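Long-range contacts in alanine racemase (Corynebacterium glutamicum, PDB 2DY3), which belongs to a family of pyridoxal-5'-phosphate enzymes whose chain pairs a TIM-type barrel with a second, largely beta-stranded domain: residues L29-K34 with H52-F57; N36-G41 with P215-Y220. All coordinates share one frame; numbering follows the deposited sequence.

Interaction 1 of 2, residues L29-K34 with H52-F57. With PLP (pyridoxal-5'-phosphate), chain F.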
loop_
_atom_site.group_PDB
_atom_site.type_symbol
_atom_site.label_atom_id
_atom_site.label_comp_id
_atom_site.label_asym_id
_atom_site.label_seq_id
_atom_site.Cartn_x
_atom_site.Cartn_y
_atom_site.Cartn_z
ATOM N N LEU B 29 3.270 -0.929 -29.919
ATOM C CA LEU B 29 2.749 -0.430 -28.654
ATOM C C LEU B 29 3.064 -1.357 -27.485
ATOM O O LEU B 29 2.484 -2.429 -27.375
ATOM C CB LEU B 29 1.227 -0.269 -28.744
ATOM C CG LEU B 29 0.489 0.896 -28.072
ATOM C CD1 LEU B 29 -0.926 0.435 -27.762
ATOM C CD2 LEU B 29 1.179 1.356 -26.805
ATOM N N MET B 30 3.987 -0.944 -26.619
ATOM C CA MET B 30 4.323 -1.732 -25.433
ATOM C C MET B 30 3.559 -1.119 -24.273
ATOM O O MET B 30 3.735 0.055 -23.963
ATOM C CB MET B 30 5.819 -1.676 -25.117
ATOM C CG MET B 30 6.187 -2.435 -23.836
ATOM S SD MET B 30 7.952 -2.396 -23.428
ATOM C CE MET B 30 8.493 -3.911 -24.271
ATOM N N ALA B 31 2.710 -1.911 -23.636
ATOM C CA ALA B 31 1.927 -1.419 -22.509
ATOM C C ALA B 31 2.667 -1.647 -21.195
ATOM O O ALA B 31 2.961 -2.785 -20.828
ATOM C CB ALA B 31 0.568 -2.120 -22.471
ATOM N N VAL B 32 2.967 -0.569 -20.480
ATOM C CA VAL B 32 3.666 -0.715 -19.209
ATOM C C VAL B 32 2.657 -1.012 -18.109
ATOM O O VAL B 32 1.874 -0.147 -17.721
ATOM C CB VAL B 32 4.477 0.555 -18.855
ATOM C CG1 VAL B 32 5.134 0.392 -17.487
ATOM C CG2 VAL B 32 5.535 0.795 -19.916
ATOM N N VAL B 33 2.681 -2.242 -17.606
ATOM C CA VAL B 33 1.749 -2.645 -16.564
ATOM C C VAL B 33 2.396 -3.116 -15.273
ATOM O O VAL B 33 1.865 -3.987 -14.585
ATOM C CB VAL B 33 0.782 -3.738 -17.076
ATOM C CG1 VAL B 33 -0.001 -3.204 -18.255
ATOM C CG2 VAL B 33 1.554 -4.997 -17.467
ATOM N N LYS B 34 3.540 -2.523 -14.944
ATOM C CA LYS B 34 4.253 -2.848 -13.710
ATOM C C LYS B 34 3.386 -2.417 -12.510
ATOM O O LYS B 34 2.352 -1.756 -12.676
ATOM C CB LYS B 34 5.590 -2.095 -13.676
ATOM C CG LYS B 34 5.425 -0.581 -13.538
ATOM C CD LYS B 34 6.609 0.221 -14.093
ATOM C CE LYS B 34 6.463 1.655 -13.621
ATOM N NZ LYS B 34 7.274 2.762 -14.213
ATOM N N HIS B 52 -6.812 -5.472 -27.332
ATOM C CA HIS B 52 -7.072 -4.265 -28.105
ATOM C C HIS B 52 -5.900 -3.638 -28.838
ATOM O O HIS B 52 -5.919 -2.444 -29.136
ATOM C CB HIS B 52 -7.779 -3.215 -27.243
ATOM C CG HIS B 52 -9.200 -3.568 -26.937
ATOM N ND1 HIS B 52 -9.557 -4.357 -25.865
ATOM C CD2 HIS B 52 -10.341 -3.337 -27.629
ATOM C CE1 HIS B 52 -10.856 -4.598 -25.911
ATOM N NE2 HIS B 52 -11.355 -3.991 -26.971
ATOM N N GLY B 53 -4.878 -4.431 -29.135
ATOM C CA GLY B 53 -3.770 -3.882 -29.891
ATOM C C GLY B 53 -2.361 -3.897 -29.333
ATOM O O GLY B 53 -1.414 -3.777 -30.107
ATOM N N ALA B 54 -2.198 -4.032 -28.022
ATOM C CA ALA B 54 -0.853 -4.038 -27.451
ATOM C C ALA B 54 0.058 -5.029 -28.170
ATOM O O ALA B 54 -0.292 -6.193 -28.355
ATOM C CB ALA B 54 -0.908 -4.371 -25.957
ATOM N N ASP B 55 1.235 -4.557 -28.566
ATOM C CA ASP B 55 2.212 -5.390 -29.259
ATOM C C ASP B 55 3.154 -6.045 -28.263
ATOM O O ASP B 55 3.795 -7.058 -28.558
ATOM C CB ASP B 55 3.022 -4.533 -30.226
ATOM C CG ASP B 55 2.168 -3.956 -31.328
ATOM O OD1 ASP B 55 1.680 -4.747 -32.157
ATOM O OD2 ASP B 55 1.978 -2.724 -31.356
ATOM N N ALA B 56 3.229 -5.461 -27.074
ATOM C CA ALA B 56 4.119 -5.975 -26.043
ATOM C C ALA B 56 3.765 -5.382 -24.687
ATOM O O ALA B 56 2.908 -4.503 -24.588
ATOM C CB ALA B 56 5.562 -5.640 -26.403
ATOM N N PHE B 57 4.430 -5.872 -23.643
ATOM C CA PHE B 57 4.202 -5.391 -22.286
ATOM C C PHE B 57 5.524 -5.147 -21.577
ATOM O O PHE B 57 6.507 -5.860 -21.801
ATOM C CB PHE B 57 3.384 -6.411 -21.493
ATOM C CG PHE B 57 1.943 -6.491 -21.914
ATOM C CD1 PHE B 57 1.007 -5.606 -21.402
ATOM C CD2 PHE B 57 1.531 -7.436 -22.842
ATOM C CE1 PHE B 57 -0.323 -5.660 -21.808
ATOM C CE2 PHE B 57 0.209 -7.499 -23.255
ATOM C CZ PHE B 57 -0.721 -6.607 -22.734
HETATM N N1 PLP F . 9.307 2.814 -19.077
HETATM C C2 PLP F . 9.972 2.502 -17.887
HETATM C C2A PLP F . 11.406 2.001 -17.946
HETATM C C3 PLP F . 9.290 2.670 -16.658
HETATM O O3 PLP F . 9.930 2.375 -15.472
HETATM C C4 PLP F . 7.942 3.144 -16.656
HETATM C C4A PLP F . 7.157 3.382 -15.340
HETATM C C5 PLP F . 7.311 3.464 -17.909
HETATM C C6 PLP F . 8.004 3.287 -19.094
HETATM C C5A PLP F . 5.911 3.993 -17.999
HETATM O O4P PLP F . 5.891 5.405 -17.839
HETATM P P PLP F . 4.574 6.351 -17.868
HETATM O O1P PLP F . 3.614 5.849 -16.892
HETATM O O2P PLP F . 5.136 7.653 -17.507
HETATM O O3P PLP F . 4.098 6.230 -19.264
#
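Residues 29-32 and 56-57 pair as parallel strands, with Met-30 bridged to Ala-56 (CA to CA 4.3 Å) and Ala-31 to Phe-57. The carbonyl of Leu-29 accepts two N-H groups: Asp-55 N at 2.7 Å, in the carbonyl plane, and Ala-56 N, tilted from that plane. Ala-31 N returns a bond of 2.8 Å to Ala-56 O. Just before Ala-56 the Asp-55 carboxylate stands in for a backbone carbonyl, its OD2 taking Leu-29 N on the anti lone pair at 2.6 Å.

Strands 28-32 and 56-59 are neighbours in the parallel sheet of the TIM-type barrel, joined by a beta-alpha-beta crossover through helix 42-50. On the helix-facing side Phe-57 lays its CD1-CE1 flank against Ala-31 CB, each carbon 3.7 Å away; the small alanine leaves room for the ring, which Ile-49 also touches. Val-33 meets CD1 through both methyls, CG2 at 4.0 Å. On the other face Met-30 CG is anti to the backbone N (chi1 177°), and the flexible chain bends to bring CE to Ala-56 CB, 4.0 Å off. The extended chain of Lys-34 carries NZ into its covalent bond with C4A of PLP, 1.3 Å.

Interaction 2 of 2, residues N36-G41 with P215-Y220. With PLP (pyridoxal-5'-phosphate), chain F.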
loop_
_atom_site.group_PDB
_atom_site.type_symbol
_atom_site.label_atom_id
_atom_site.label_comp_id
_atom_site.label_asym_id
_atom_site.label_seq_id
_atom_site.Cartn_x
_atom_site.Cartn_y
_atom_site.Cartn_z
ATOM N N ASN B 36 1.405 -4.095 -10.688
ATOM C CA ASN B 36 0.069 -4.664 -10.811
ATOM C C ASN B 36 -0.825 -3.745 -11.635
ATOM O O ASN B 36 -1.934 -3.400 -11.226
ATOM C CB ASN B 36 -0.542 -4.899 -9.425
ATOM C CG ASN B 36 -1.821 -5.711 -9.480
ATOM O OD1 ASN B 36 -2.069 -6.436 -10.445
ATOM N ND2 ASN B 36 -2.634 -5.609 -8.438
ATOM N N ALA B 37 -0.324 -3.354 -12.801
ATOM C CA ALA B 37 -1.060 -2.481 -13.698
ATOM C C ALA B 37 -1.389 -1.173 -12.990
ATOM O O ALA B 37 -2.531 -0.722 -12.996
ATOM C CB ALA B 37 -2.336 -3.178 -14.169
ATOM N N TYR B 38 -0.371 -0.569 -12.382
ATOM C CA TYR B 38 -0.532 0.683 -11.658
ATOM C C TYR B 38 -1.663 0.572 -10.643
ATOM O O TYR B 38 -2.495 1.471 -10.521
ATOM C CB TYR B 38 -0.808 1.833 -12.634
ATOM C CG TYR B 38 0.414 2.280 -13.408
ATOM C CD1 TYR B 38 1.351 1.356 -13.858
ATOM C CD2 TYR B 38 0.630 3.620 -13.694
ATOM C CE1 TYR B 38 2.467 1.752 -14.558
ATOM C CE2 TYR B 38 1.747 4.028 -14.406
ATOM C CZ TYR B 38 2.662 3.088 -14.831
ATOM O OH TYR B 38 3.789 3.484 -15.520
ATOM N N ASN B 39 -1.690 -0.558 -9.942
ATOM C CA ASN B 39 -2.689 -0.831 -8.909
ATOM C C ASN B 39 -4.093 -1.107 -9.455
ATOM O O ASN B 39 -5.042 -1.205 -8.682
ATOM C CB ASN B 39 -2.747 0.344 -7.925
ATOM C CG ASN B 39 -3.358 -0.035 -6.582
ATOM O OD1 ASN B 39 -3.859 0.823 -5.853
ATOM N ND2 ASN B 39 -3.302 -1.314 -6.245
ATOM N N HIS B 40 -4.236 -1.232 -10.773
ATOM C CA HIS B 40 -5.557 -1.496 -11.362
ATOM C C HIS B 40 -5.904 -2.985 -11.491
ATOM O O HIS B 40 -7.016 -3.332 -11.894
ATOM C CB HIS B 40 -5.677 -0.842 -12.747
ATOM C CG HIS B 40 -5.788 0.651 -12.713
ATOM N ND1 HIS B 40 -4.750 1.470 -12.326
ATOM C CD2 HIS B 40 -6.815 1.474 -13.035
ATOM C CE1 HIS B 40 -5.132 2.732 -12.409
ATOM N NE2 HIS B 40 -6.381 2.761 -12.838
ATOM N N GLY B 41 -4.961 -3.864 -11.155
ATOM C CA GLY B 41 -5.219 -5.293 -11.260
ATOM C C GLY B 41 -4.778 -5.846 -12.604
ATOM O O GLY B 41 -5.585 -5.985 -13.530
ATOM N N PRO B 215 4.095 3.543 -23.211
ATOM C CA PRO B 215 3.371 4.350 -22.235
ATOM C C PRO B 215 2.703 3.471 -21.186
ATOM O O PRO B 215 2.329 2.326 -21.456
ATOM C CB PRO B 215 2.360 5.099 -23.095
ATOM C CG PRO B 215 2.024 4.098 -24.154
ATOM C CD PRO B 215 3.361 3.462 -24.489
ATOM N N GLY B 216 2.580 4.009 -19.981
ATOM C CA GLY B 216 1.922 3.277 -18.921
ATOM C C GLY B 216 0.695 4.060 -18.493
ATOM O O GLY B 216 -0.444 3.687 -18.787
ATOM N N LEU B 217 0.959 5.169 -17.809
ATOM C CA LEU B 217 -0.057 6.072 -17.278
ATOM C C LEU B 217 -1.283 6.289 -18.178
ATOM O O LEU B 217 -2.416 6.197 -17.712
ATOM C CB LEU B 217 0.614 7.411 -16.954
ATOM C CG LEU B 217 -0.025 8.428 -16.005
ATOM C CD1 LEU B 217 -1.142 9.088 -16.713
ATOM C CD2 LEU B 217 -0.500 7.777 -14.713
ATOM N N ALA B 218 -1.058 6.571 -19.460
ATOM C CA ALA B 218 -2.161 6.816 -20.387
ATOM C C ALA B 218 -3.172 5.670 -20.538
ATOM O O ALA B 218 -4.351 5.917 -20.807
ATOM C CB ALA B 218 -1.608 7.206 -21.767
ATOM N N PHE B 219 -2.728 4.427 -20.378
ATOM C CA PHE B 219 -3.640 3.288 -20.511
ATOM C C PHE B 219 -4.717 3.313 -19.432
ATOM O O PHE B 219 -5.819 2.775 -19.613
ATOM C CB PHE B 219 -2.883 1.954 -20.410
ATOM C CG PHE B 219 -2.138 1.571 -21.660
ATOM C CD1 PHE B 219 -0.840 2.001 -21.876
ATOM C CD2 PHE B 219 -2.746 0.785 -22.626
ATOM C CE1 PHE B 219 -0.161 1.652 -23.034
ATOM C CE2 PHE B 219 -2.076 0.434 -23.781
ATOM C CZ PHE B 219 -0.782 0.866 -23.986
ATOM N N TYR B 220 -4.390 3.943 -18.310
ATOM C CA TYR B 220 -5.307 4.027 -17.182
ATOM C C TYR B 220 -6.161 5.292 -17.247
ATOM O O TYR B 220 -6.899 5.605 -16.314
ATOM C CB TYR B 220 -4.497 3.959 -15.884
ATOM C CG TYR B 220 -3.536 2.788 -15.898
ATOM C CD1 TYR B 220 -4.008 1.480 -15.876
ATOM C CD2 TYR B 220 -2.166 2.988 -16.036
ATOM C CE1 TYR B 220 -3.148 0.407 -15.995
ATOM C CE2 TYR B 220 -1.299 1.914 -16.160
ATOM C CZ TYR B 220 -1.798 0.626 -16.137
ATOM O OH TYR B 220 -0.942 -0.446 -16.257
HETATM N N1 PLP F . 9.307 2.814 -19.077
HETATM C C2 PLP F . 9.972 2.502 -17.887
HETATM C C2A PLP F . 11.406 2.001 -17.946
HETATM C C3 PLP F . 9.290 2.670 -16.658
HETATM O O3 PLP F . 9.930 2.375 -15.472
HETATM C C4 PLP F . 7.942 3.144 -16.656
HETATM C C4A PLP F . 7.157 3.382 -15.340
HETATM C C5 PLP F . 7.311 3.464 -17.909
HETATM C C6 PLP F . 8.004 3.287 -19.094
HETATM C C5A PLP F . 5.911 3.993 -17.999
HETATM O O4P PLP F . 5.891 5.405 -17.839
HETATM P P PLP F . 4.574 6.351 -17.868
HETATM O O1P PLP F . 3.614 5.849 -16.892
HETATM O O2P PLP F . 5.136 7.653 -17.507
HETATM O O3P PLP F . 4.098 6.230 -19.264
HETATM O O HOH W 1 -7.249 5.314 -13.476
#
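Oxygen O1P of the PLP phosphate is gripped from both segments: Tyr-38 OH donates to it at 2.7 Å and Leu-217 N at 2.9 Å. This is the phosphate site at the C-terminal end of the TIM-type barrel strands, in the loop that follows strand 212-213. Gly-216 N binds the neighbouring O3P at 2.8 Å, so two successive backbone N-H groups hold two phosphate oxygens; the N-terminal end of the 3-10 turn 217-220 would probably favour the anion. Glycine suits its place because the Tyr-38 hydroxyl lies on the side of its CA where a side chain would point.

Tyr-38 belongs to an aromatic cluster with His-40 and Tyr-220. Its ring makes an offset stack with that of Tyr-220, the planes at 25°, and CE2 of Tyr-220 sits 3.3 Å from CG of Tyr-38, displaced toward the rim. The His-40 ring lies on the same side of the Tyr-220 plane as Tyr-38, also in an offset stack, with Tyr-220 CD1 above the imidazole centre. At its far end Tyr-220 OH bonds to Val-32 O. Asn-36 to Tyr-38 form a left-handed helical turn, and just beyond it His-40 ND1 donates to Tyr-38 O at 2.9 Å, from above the carbonyl plane, which sets the imidazole's rotation. The other nitrogen, NE2 of His-40, reaches a water at 2.8 Å, which donates to Tyr-220 O.

Overall arrangement
Both contacts are buried parts of the barrel domain, and both touch PLP. Interaction 1 joins two neighbouring strands of the sheet, so its bonds are chiefly backbone to backbone and its side chains aliphatic or phenyl. Interaction 2 joins two short turns that follow strands 28-32 and 212-213, nearer the centre of the chain, and relies instead on stacked rings, a water and bonds to the phosphate. The 29-34 segment links them: Val-32 N probably bonds to Pro-215 O, Leu-29 packs on Phe-219, and the chain passes directly into helix 34-38. PLP is thus met by interaction 1 at its ring and by interaction 2 at its phosphate.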